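Local coordinates for protein yeast glycogen phosphorylase (Saccharomyces cerevisiae, PDB 1YGP) that belongs to the carbohydrate phosphorylase family of the GT-B clan and holds pyridoxal-5'-phosphate, at residues Phe757-Leu762 / Glu825-Thr830; Glu768-His773 / Gly815-Val820. One frame throughout, in Å; residues are numbered along the deposited sequence.

Following the chain from its N terminus, strand 757-759 comes first, as an outermost strand of the six-stranded parallel sheet. After a short link it leads into helix 763-775, which holds the first segment of contact 2. After helices 782-790 and 805-813 the chain reaches the loop 815-820. There it packs back on 768-773 and closes contact 2. Helix 820-840 starts at once and brings 825-830 against 757-762, closing contact 1. Contact 2 is therefore nested inside the loop of contact 1. Their centres lie about 16 Å apart. Together they tie the sheet edge, helix 763-775 and the start of helix 820-840 to one another.

Contact 1: Phe757-Leu762 / Glu825-Thr830; sequences FLFGNL and ESYLAT
Strand 757-759 and helix 825-830 run nearly antiparallel, with their axes 8.4 Å apart at closest and their directions 162° apart. The backbones are close at G760, where G760 CA lies 5.7 Å from S826 CA. The polar link is here. G760 N gives its hydrogen to S826 OG over 3.0 Å, and the N-H points almost straight at the oxygen (167°). The serine OG also sits at the edge of the F759 ring, in its plane.

F759 covers most of the strand's side of the contact. Its side chain lies alongside Y827 and points the same way. Y827 CD1 comes over one face of the F759 ring, 3.5 Å from F759 CZ. The two planes are oblique, at 48°. The hydroxyl of Y827 is bound further on by E712. T830 lies across F759 at about a right angle. Its first torsion (chi1 -42°) sends OG1 to F759 CB and CG2 to F757 CB, the latter at 3.5 Å. The hydroxyl of T830 donates back to S826 O over 2.8 Å, from above the carbonyl plane. That carbonyl also takes T830 N.

F759 and T830 also touch I737 of the neighbouring strand. F759 is packed among an aromatic ring, a methyl-bearing threonine and two hydroxyls, and one backbone-to-serine bond joins the backbone at G760 to the helix.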
ATOM      1  N   PHE A 757     -12.024  -7.269 -46.576  1.00 17.15           N
ATOM      2  CA  PHE A 757     -11.033  -7.188 -47.639  1.00 17.90           C
ATOM      3  C   PHE A 757      -9.984  -8.225 -47.322  1.00 19.49           C
ATOM      4  O   PHE A 757      -9.115  -7.974 -46.484  1.00 24.79           O
ATOM      5  CB  PHE A 757     -10.374  -5.824 -47.685  1.00 16.80           C
ATOM      6  CG  PHE A 757     -11.343  -4.722 -48.058  1.00 17.84           C
ATOM      7  CD1 PHE A 757     -12.203  -4.187 -47.098  1.00 21.38           C
ATOM      8  CD2 PHE A 757     -11.377  -4.257 -49.362  1.00 15.98           C
ATOM      9  CE1 PHE A 757     -13.103  -3.184 -47.451  1.00 22.76           C
ATOM     10  CE2 PHE A 757     -12.277  -3.254 -49.705  1.00 18.37           C
ATOM     11  CZ  PHE A 757     -13.138  -2.717 -48.757  1.00 21.10           C
ATOM     12  N   LEU A 758     -10.082  -9.424 -47.898  1.00 15.01           N
ATOM     13  CA  LEU A 758      -9.125 -10.465 -47.592  1.00  9.33           C
ATOM     14  C   LEU A 758      -8.088 -10.532 -48.689  1.00  9.96           C
ATOM     15  O   LEU A 758      -8.362 -10.091 -49.805  1.00 14.09           O
ATOM     16  CB  LEU A 758      -9.865 -11.762 -47.448  1.00  7.14           C
ATOM     17  CG  LEU A 758     -10.948 -11.750 -46.362  1.00 11.14           C
ATOM     18  CD1 LEU A 758     -11.808 -13.007 -46.472  1.00  6.67           C
ATOM     19  CD2 LEU A 758     -10.287 -11.605 -45.001  1.00  7.40           C
ATOM     20  N   PHE A 759      -6.888 -11.013 -48.400  1.00  6.73           N
ATOM     21  CA  PHE A 759      -5.828 -11.083 -49.381  1.00  5.58           C
ATOM     22  C   PHE A 759      -4.841 -12.129 -48.884  1.00  9.25           C
ATOM     23  O   PHE A 759      -5.050 -12.787 -47.852  1.00  9.26           O
ATOM     24  CB  PHE A 759      -5.125  -9.752 -49.495  1.00  3.55           C
ATOM     25  CG  PHE A 759      -4.259  -9.414 -48.276  1.00 12.70           C
ATOM     26  CD1 PHE A 759      -4.856  -8.946 -47.102  1.00 12.92           C
ATOM     27  CD2 PHE A 759      -2.868  -9.598 -48.326  1.00 12.67           C
ATOM     28  CE1 PHE A 759      -4.060  -8.674 -45.987  1.00 17.24           C
ATOM     29  CE2 PHE A 759      -2.088  -9.322 -47.206  1.00 15.54           C
ATOM     30  CZ  PHE A 759      -2.680  -8.861 -46.037  1.00 13.48           C
ATOM     31  N   GLY A 760      -3.737 -12.198 -49.633  1.00 11.97           N
ATOM     32  CA  GLY A 760      -2.591 -13.012 -49.281  1.00 13.23           C
ATOM     33  C   GLY A 760      -2.849 -14.488 -49.419  1.00 14.36           C
ATOM     34  O   GLY A 760      -3.941 -14.967 -49.744  1.00 16.24           O
ATOM     35  N   ASN A 761      -1.778 -15.222 -49.180  1.00 15.34           N
ATOM     36  CA  ASN A 761      -1.873 -16.661 -49.274  1.00 18.42           C
ATOM     37  C   ASN A 761      -2.635 -17.263 -48.130  1.00 18.14           C
ATOM     38  O   ASN A 761      -2.755 -16.718 -47.030  1.00 20.70           O
ATOM     39  CB  ASN A 761      -0.506 -17.320 -49.306  1.00 21.07           C
ATOM     40  CG  ASN A 761       0.167 -17.062 -50.641  1.00 19.88           C
ATOM     41  OD1 ASN A 761       0.590 -15.950 -50.940  1.00 27.65           O
ATOM     42  ND2 ASN A 761       0.344 -18.058 -51.486  1.00 15.20           N
ATOM     43  N   LEU A 762      -3.153 -18.410 -48.542  1.00 19.21           N
ATOM     44  CA  LEU A 762      -3.922 -19.327 -47.734  1.00 19.36           C
ATOM     45  C   LEU A 762      -2.922 -20.242 -47.051  1.00 21.94           C
ATOM     46  O   LEU A 762      -1.817 -20.411 -47.573  1.00 20.33           O
ATOM     47  CB  LEU A 762      -4.812 -20.175 -48.618  1.00 17.96           C
ATOM     48  CG  LEU A 762      -5.555 -19.549 -49.787  1.00 16.15           C
ATOM     49  CD1 LEU A 762      -6.042 -20.656 -50.691  1.00 12.59           C
ATOM     50  CD2 LEU A 762      -6.701 -18.700 -49.300  1.00  6.78           C
ATOM     51  N   GLU A 825       2.424  -7.796 -52.911  1.00 32.58           N
ATOM     52  CA  GLU A 825       1.646  -7.288 -54.023  1.00 32.30           C
ATOM     53  C   GLU A 825       0.140  -7.370 -53.838  1.00 28.68           C
ATOM     54  O   GLU A 825      -0.582  -6.441 -54.198  1.00 28.33           O
ATOM     55  CB  GLU A 825       2.083  -8.033 -55.277  1.00 42.68           C
ATOM     56  CG  GLU A 825       3.216  -7.303 -56.010  1.00 51.76           C
ATOM     57  CD  GLU A 825       2.833  -5.871 -56.390  1.00 61.28           C
ATOM     58  OE1 GLU A 825       1.862  -5.685 -57.134  1.00 65.39           O
ATOM     59  OE2 GLU A 825       3.498  -4.943 -55.925  1.00 65.65           O
ATOM     60  N   SER A 826      -0.327  -8.454 -53.217  1.00 25.29           N
ATOM     61  CA  SER A 826      -1.729  -8.684 -52.949  1.00 20.86           C
ATOM     62  C   SER A 826      -2.177  -7.636 -51.950  1.00 24.22           C
ATOM     63  O   SER A 826      -3.201  -6.979 -52.175  1.00 27.08           O
ATOM     64  CB  SER A 826      -1.880 -10.097 -52.392  1.00 20.12           C
ATOM     65  OG  SER A 826      -3.199 -10.560 -52.085  1.00 24.57           O
ATOM     66  N   TYR A 827      -1.404  -7.431 -50.874  1.00 24.50           N
ATOM     67  CA  TYR A 827      -1.677  -6.428 -49.853  1.00 20.56           C
ATOM     68  C   TYR A 827      -1.849  -5.041 -50.467  1.00 17.35           C
ATOM     69  O   TYR A 827      -2.848  -4.344 -50.235  1.00 15.47           O
ATOM     70  CB  TYR A 827      -0.523  -6.441 -48.853  1.00 22.27           C
ATOM     71  CG  TYR A 827      -0.674  -5.437 -47.723  1.00 22.64           C
ATOM     72  CD1 TYR A 827      -1.739  -5.548 -46.825  1.00 24.14           C
ATOM     73  CD2 TYR A 827       0.252  -4.407 -47.591  1.00 18.94           C
ATOM     74  CE1 TYR A 827      -1.884  -4.628 -45.794  1.00 19.19           C
ATOM     75  CE2 TYR A 827       0.114  -3.488 -46.558  1.00 24.08           C
ATOM     76  CZ  TYR A 827      -0.955  -3.603 -45.671  1.00 24.49           C
ATOM     77  OH  TYR A 827      -1.142  -2.660 -44.680  1.00 27.42           O
ATOM     78  N   LEU A 828      -0.889  -4.621 -51.272  1.00 16.25           N
ATOM     79  CA  LEU A 828      -1.009  -3.355 -51.964  1.00 21.42           C
ATOM     80  C   LEU A 828      -2.243  -3.287 -52.890  1.00 22.48           C
ATOM     81  O   LEU A 828      -2.955  -2.265 -52.896  1.00 29.07           O
ATOM     82  CB  LEU A 828       0.250  -3.124 -52.761  1.00 22.63           C
ATOM     83  CG  LEU A 828       1.568  -3.073 -52.024  1.00 21.28           C
ATOM     84  CD1 LEU A 828       2.662  -2.876 -53.052  1.00 23.15           C
ATOM     85  CD2 LEU A 828       1.576  -1.954 -51.005  1.00 21.31           C
ATOM     86  N   ALA A 829      -2.585  -4.351 -53.618  1.00 16.46           N
ATOM     87  CA  ALA A 829      -3.757  -4.359 -54.478  1.00 16.67           C
ATOM     88  C   ALA A 829      -5.060  -4.164 -53.720  1.00 17.15           C
ATOM     89  O   ALA A 829      -5.939  -3.393 -54.110  1.00 17.81           O
ATOM     90  CB  ALA A 829      -3.849  -5.670 -55.214  1.00 21.44           C
ATOM     91  N   THR A 830      -5.185  -4.818 -52.577  1.00 19.17           N
ATOM     92  CA  THR A 830      -6.359  -4.676 -51.737  1.00 18.95           C
ATOM     93  C   THR A 830      -6.402  -3.252 -51.200  1.00 20.56           C
ATOM     94  O   THR A 830      -7.481  -2.678 -51.024  1.00 19.59           O
ATOM     95  CB  THR A 830      -6.285  -5.633 -50.569  1.00 21.34           C
ATOM     96  OG1 THR A 830      -5.813  -6.891 -51.044  1.00 28.54           O
ATOM     97  CG2 THR A 830      -7.644  -5.782 -49.925  1.00 25.88           C
TER

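Contact 2: Glu768-His773 / Gly815-Val820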
ATOM      1  N   GLU A 768       4.614 -24.774 -48.614  1.00 27.18           N
ATOM      2  CA  GLU A 768       5.319 -24.868 -49.878  1.00 27.02           C
ATOM      3  C   GLU A 768       6.039 -23.563 -50.207  1.00 24.27           C
ATOM      4  O   GLU A 768       7.188 -23.585 -50.655  1.00 19.10           O
ATOM      5  CB  GLU A 768       4.359 -25.189 -51.017  1.00 31.51           C
ATOM      6  CG  GLU A 768       5.136 -25.357 -52.331  1.00 34.32           C
ATOM      7  CD  GLU A 768       4.319 -25.377 -53.610  1.00 36.88           C
ATOM      8  OE1 GLU A 768       3.128 -25.698 -53.546  1.00 35.85           O
ATOM      9  OE2 GLU A 768       4.891 -25.079 -54.669  1.00 36.66           O
ATOM     10  N   LEU A 769       5.396 -22.407 -50.010  1.00 22.53           N
ATOM     11  CA  LEU A 769       6.019 -21.135 -50.332  1.00 22.11           C
ATOM     12  C   LEU A 769       7.230 -20.925 -49.450  1.00 25.45           C
ATOM     13  O   LEU A 769       8.213 -20.279 -49.862  1.00 27.18           O
ATOM     14  CB  LEU A 769       5.129 -19.957 -50.081  1.00 16.52           C
ATOM     15  CG  LEU A 769       3.853 -19.760 -50.825  1.00 11.79           C
ATOM     16  CD1 LEU A 769       3.170 -18.570 -50.227  1.00 11.28           C
ATOM     17  CD2 LEU A 769       4.100 -19.549 -52.284  1.00 17.27           C
ATOM     18  N   ARG A 770       7.116 -21.433 -48.215  1.00 24.82           N
ATOM     19  CA  ARG A 770       8.191 -21.371 -47.255  1.00 22.96           C
ATOM     20  C   ARG A 770       9.289 -22.233 -47.868  1.00 25.65           C
ATOM     21  O   ARG A 770      10.350 -21.663 -48.122  1.00 30.68           O
ATOM     22  CB  ARG A 770       7.705 -21.923 -45.915  1.00 18.37           C
ATOM     23  CG  ARG A 770       8.120 -21.072 -44.742  1.00 11.48           C
ATOM     24  CD  ARG A 770       6.928 -20.380 -44.089  1.00 15.71           C
ATOM     25  NE  ARG A 770       6.447 -21.009 -42.862  1.00 21.93           N
ATOM     26  CZ  ARG A 770       5.751 -20.335 -41.927  1.00 24.51           C
ATOM     27  NH1 ARG A 770       5.453 -19.054 -42.037  1.00 27.95           N
ATOM     28  NH2 ARG A 770       5.282 -20.940 -40.844  1.00 26.99           N
ATOM     29  N   TYR A 771       9.078 -23.517 -48.239  1.00 26.04           N
ATOM     30  CA  TYR A 771      10.111 -24.380 -48.843  1.00 27.24           C
ATOM     31  C   TYR A 771      10.814 -23.758 -50.051  1.00 24.55           C
ATOM     32  O   TYR A 771      12.043 -23.662 -50.100  1.00 21.21           O
ATOM     33  CB  TYR A 771       9.496 -25.728 -49.271  1.00 30.04           C
ATOM     34  CG  TYR A 771      10.407 -26.589 -50.147  1.00 40.15           C
ATOM     35  CD1 TYR A 771      11.366 -27.429 -49.562  1.00 44.55           C
ATOM     36  CD2 TYR A 771      10.304 -26.523 -51.547  1.00 39.48           C
ATOM     37  CE1 TYR A 771      12.220 -28.197 -50.368  1.00 41.78           C
ATOM     38  CE2 TYR A 771      11.154 -27.284 -52.353  1.00 39.53           C
ATOM     39  CZ  TYR A 771      12.103 -28.112 -51.755  1.00 40.18           C
ATOM     40  OH  TYR A 771      12.934 -28.863 -52.552  1.00 44.83           O
ATOM     41  N   ASN A 772      10.051 -23.323 -51.042  1.00 26.12           N
ATOM     42  CA  ASN A 772      10.610 -22.692 -52.219  1.00 32.62           C
ATOM     43  C   ASN A 772      11.492 -21.508 -51.871  1.00 36.84           C
ATOM     44  O   ASN A 772      12.420 -21.175 -52.609  1.00 41.39           O
ATOM     45  CB  ASN A 772       9.522 -22.192 -53.146  1.00 34.85           C
ATOM     46  CG  ASN A 772       8.738 -23.324 -53.776  1.00 42.16           C
ATOM     47  OD1 ASN A 772       9.270 -24.407 -54.007  1.00 45.76           O
ATOM     48  ND2 ASN A 772       7.446 -23.163 -54.058  1.00 41.63           N
ATOM     49  N   HIS A 773      11.282 -20.849 -50.728  1.00 36.06           N
ATOM     50  CA  HIS A 773      12.099 -19.707 -50.370  1.00 33.00           C
ATOM     51  C   HIS A 773      13.534 -20.090 -50.159  1.00 35.59           C
ATOM     52  O   HIS A 773      14.416 -19.293 -50.483  1.00 38.14           O
ATOM     53  CB  HIS A 773      11.660 -19.069 -49.096  1.00 28.81           C
ATOM     54  CG  HIS A 773      10.810 -17.859 -49.334  1.00 26.81           C
ATOM     55  ND1 HIS A 773       9.493 -17.792 -49.265  1.00 30.46           N
ATOM     56  CD2 HIS A 773      11.297 -16.615 -49.636  1.00 28.35           C
ATOM     57  CE1 HIS A 773       9.154 -16.556 -49.506  1.00 29.07           C
ATOM     58  NE2 HIS A 773      10.240 -15.852 -49.729  1.00 33.33           N
ATOM     59  N   GLY A 815      15.286 -16.804 -45.870  1.00 33.81           N
ATOM     60  CA  GLY A 815      14.092 -17.455 -46.356  1.00 32.43           C
ATOM     61  C   GLY A 815      12.762 -16.760 -46.127  1.00 28.55           C
ATOM     62  O   GLY A 815      11.768 -17.408 -46.456  1.00 29.79           O
ATOM     63  N   ASP A 816      12.680 -15.517 -45.632  1.00 24.16           N
ATOM     64  CA  ASP A 816      11.434 -14.823 -45.369  1.00 23.40           C
ATOM     65  C   ASP A 816      10.316 -15.746 -44.867  1.00 25.13           C
ATOM     66  O   ASP A 816       9.253 -15.946 -45.483  1.00 24.85           O
ATOM     67  CB  ASP A 816      11.025 -14.088 -46.645  1.00 26.06           C
ATOM     68  CG  ASP A 816       9.697 -13.328 -46.587  1.00 31.36           C
ATOM     69  OD1 ASP A 816       9.473 -12.491 -45.711  1.00 32.78           O
ATOM     70  OD2 ASP A 816       8.857 -13.611 -47.429  1.00 35.52           O
ATOM     71  N   TYR A 817      10.596 -16.326 -43.695  1.00 21.94           N
ATOM     72  CA  TYR A 817       9.681 -17.226 -43.026  1.00 15.31           C
ATOM     73  C   TYR A 817       8.267 -16.685 -42.805  1.00 15.02           C
ATOM     74  O   TYR A 817       7.371 -17.486 -42.627  1.00 16.97           O
ATOM     75  CB  TYR A 817      10.307 -17.607 -41.709  1.00 14.07           C
ATOM     76  CG  TYR A 817       9.609 -18.743 -40.971  1.00 23.89           C
ATOM     77  CD1 TYR A 817       9.751 -20.067 -41.410  1.00 26.09           C
ATOM     78  CD2 TYR A 817       8.847 -18.467 -39.835  1.00 25.40           C
ATOM     79  CE1 TYR A 817       9.144 -21.117 -40.714  1.00 28.86           C
ATOM     80  CE2 TYR A 817       8.237 -19.510 -39.138  1.00 32.92           C
ATOM     81  CZ  TYR A 817       8.391 -20.829 -39.574  1.00 34.21           C
ATOM     82  OH  TYR A 817       7.830 -21.856 -38.836  1.00 37.39           O
ATOM     83  N   TYR A 818       7.934 -15.393 -42.784  1.00 15.39           N
ATOM     84  CA  TYR A 818       6.555 -14.976 -42.547  1.00 14.59           C
ATOM     85  C   TYR A 818       5.862 -14.506 -43.806  1.00 19.24           C
ATOM     86  O   TYR A 818       4.868 -13.767 -43.756  1.00 25.19           O
ATOM     87  CB  TYR A 818       6.521 -13.860 -41.525  1.00 14.10           C
ATOM     88  CG  TYR A 818       7.095 -14.337 -40.214  1.00 14.17           C
ATOM     89  CD1 TYR A 818       6.350 -15.193 -39.419  1.00 11.59           C
ATOM     90  CD2 TYR A 818       8.386 -13.957 -39.849  1.00 15.76           C
ATOM     91  CE1 TYR A 818       6.916 -15.674 -38.246  1.00 15.83           C
ATOM     92  CE2 TYR A 818       8.953 -14.442 -38.673  1.00 12.84           C
ATOM     93  CZ  TYR A 818       8.205 -15.293 -37.885  1.00 14.73           C
ATOM     94  OH  TYR A 818       8.726 -15.745 -36.696  1.00 23.88           O
ATOM     95  N   LEU A 819       6.430 -14.873 -44.962  1.00 17.16           N
ATOM     96  CA  LEU A 819       5.851 -14.587 -46.262  1.00 10.66           C
ATOM     97  C   LEU A 819       5.516 -13.125 -46.562  1.00 10.27           C
ATOM     98  O   LEU A 819       4.511 -12.815 -47.214  1.00 13.81           O
ATOM     99  CB  LEU A 819       4.589 -15.459 -46.448  1.00  9.22           C
ATOM    100  CG  LEU A 819       4.645 -16.968 -46.731  1.00  9.85           C
ATOM    101  CD1 LEU A 819       5.472 -17.694 -45.693  1.00  6.70           C
ATOM    102  CD2 LEU A 819       3.221 -17.540 -46.671  1.00  6.90           C
ATOM    103  N   VAL A 820       6.390 -12.193 -46.185  1.00  7.79           N
ATOM    104  CA  VAL A 820       6.150 -10.793 -46.526  1.00 13.03           C
ATOM    105  C   VAL A 820       6.210 -10.593 -48.047  1.00 17.31           C
ATOM    106  O   VAL A 820       5.312  -9.987 -48.637  1.00 15.24           O
ATOM    107  CB  VAL A 820       7.193  -9.872 -45.825  1.00  9.89           C
ATOM    108  CG1 VAL A 820       7.109  -8.420 -46.307  1.00  3.13           C
ATOM    109  CG2 VAL A 820       6.882  -9.864 -44.331  1.00  8.27           C
TER
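R770 has the most surface buried here, and Y817 is its main partner. The guanidinium lies flat over one face of the Y817 ring, with the planes 19° apart. R770 CZ is 3.7 Å from the centroid of the Y817 ring and 16° off its normal. This is a cation-pi stack, offset toward the rim of the ring. The arginine chain bends at chi2 and chi3, which lays the group over the tyrosine. NH1 also comes near Y817 O, but that hydrogen bond is weak and doubtful, so the stack carries the pairing. The aliphatic part of the same chain is used too: R770 CD touches L819 CD1 at 3.5 Å.

H773 is second in buried surface. The carbonyl oxygen of G815 lies over one face of its ring, with G815 O 3.1 Å from H773 CG. The backbone O of D816 lies farther above the same face. H773 ND1 donates to L769 O of its own helix over 2.9 Å, which helps to fix the turn of the ring. The D816 carboxylate stands beside the imidazole with the planes steeply inclined, but its OD2 is bound to S821.

L819 is the third. It crosses L769 at about a right angle, and L819 CD2 meets L769 CD1 at 3.7 Å. D816 to L819 form a type I beta turn, closed by L819 N to D816 O. D816 OD1 takes V820 N through its syn lone pair.

L819 is at the N-cap position of helix 820-840. The contact belongs to the Rossmann-like half of the GT-B fold that holds the six-stranded parallel sheet. There the turn entering helix 820-840 packs on helix 763-775.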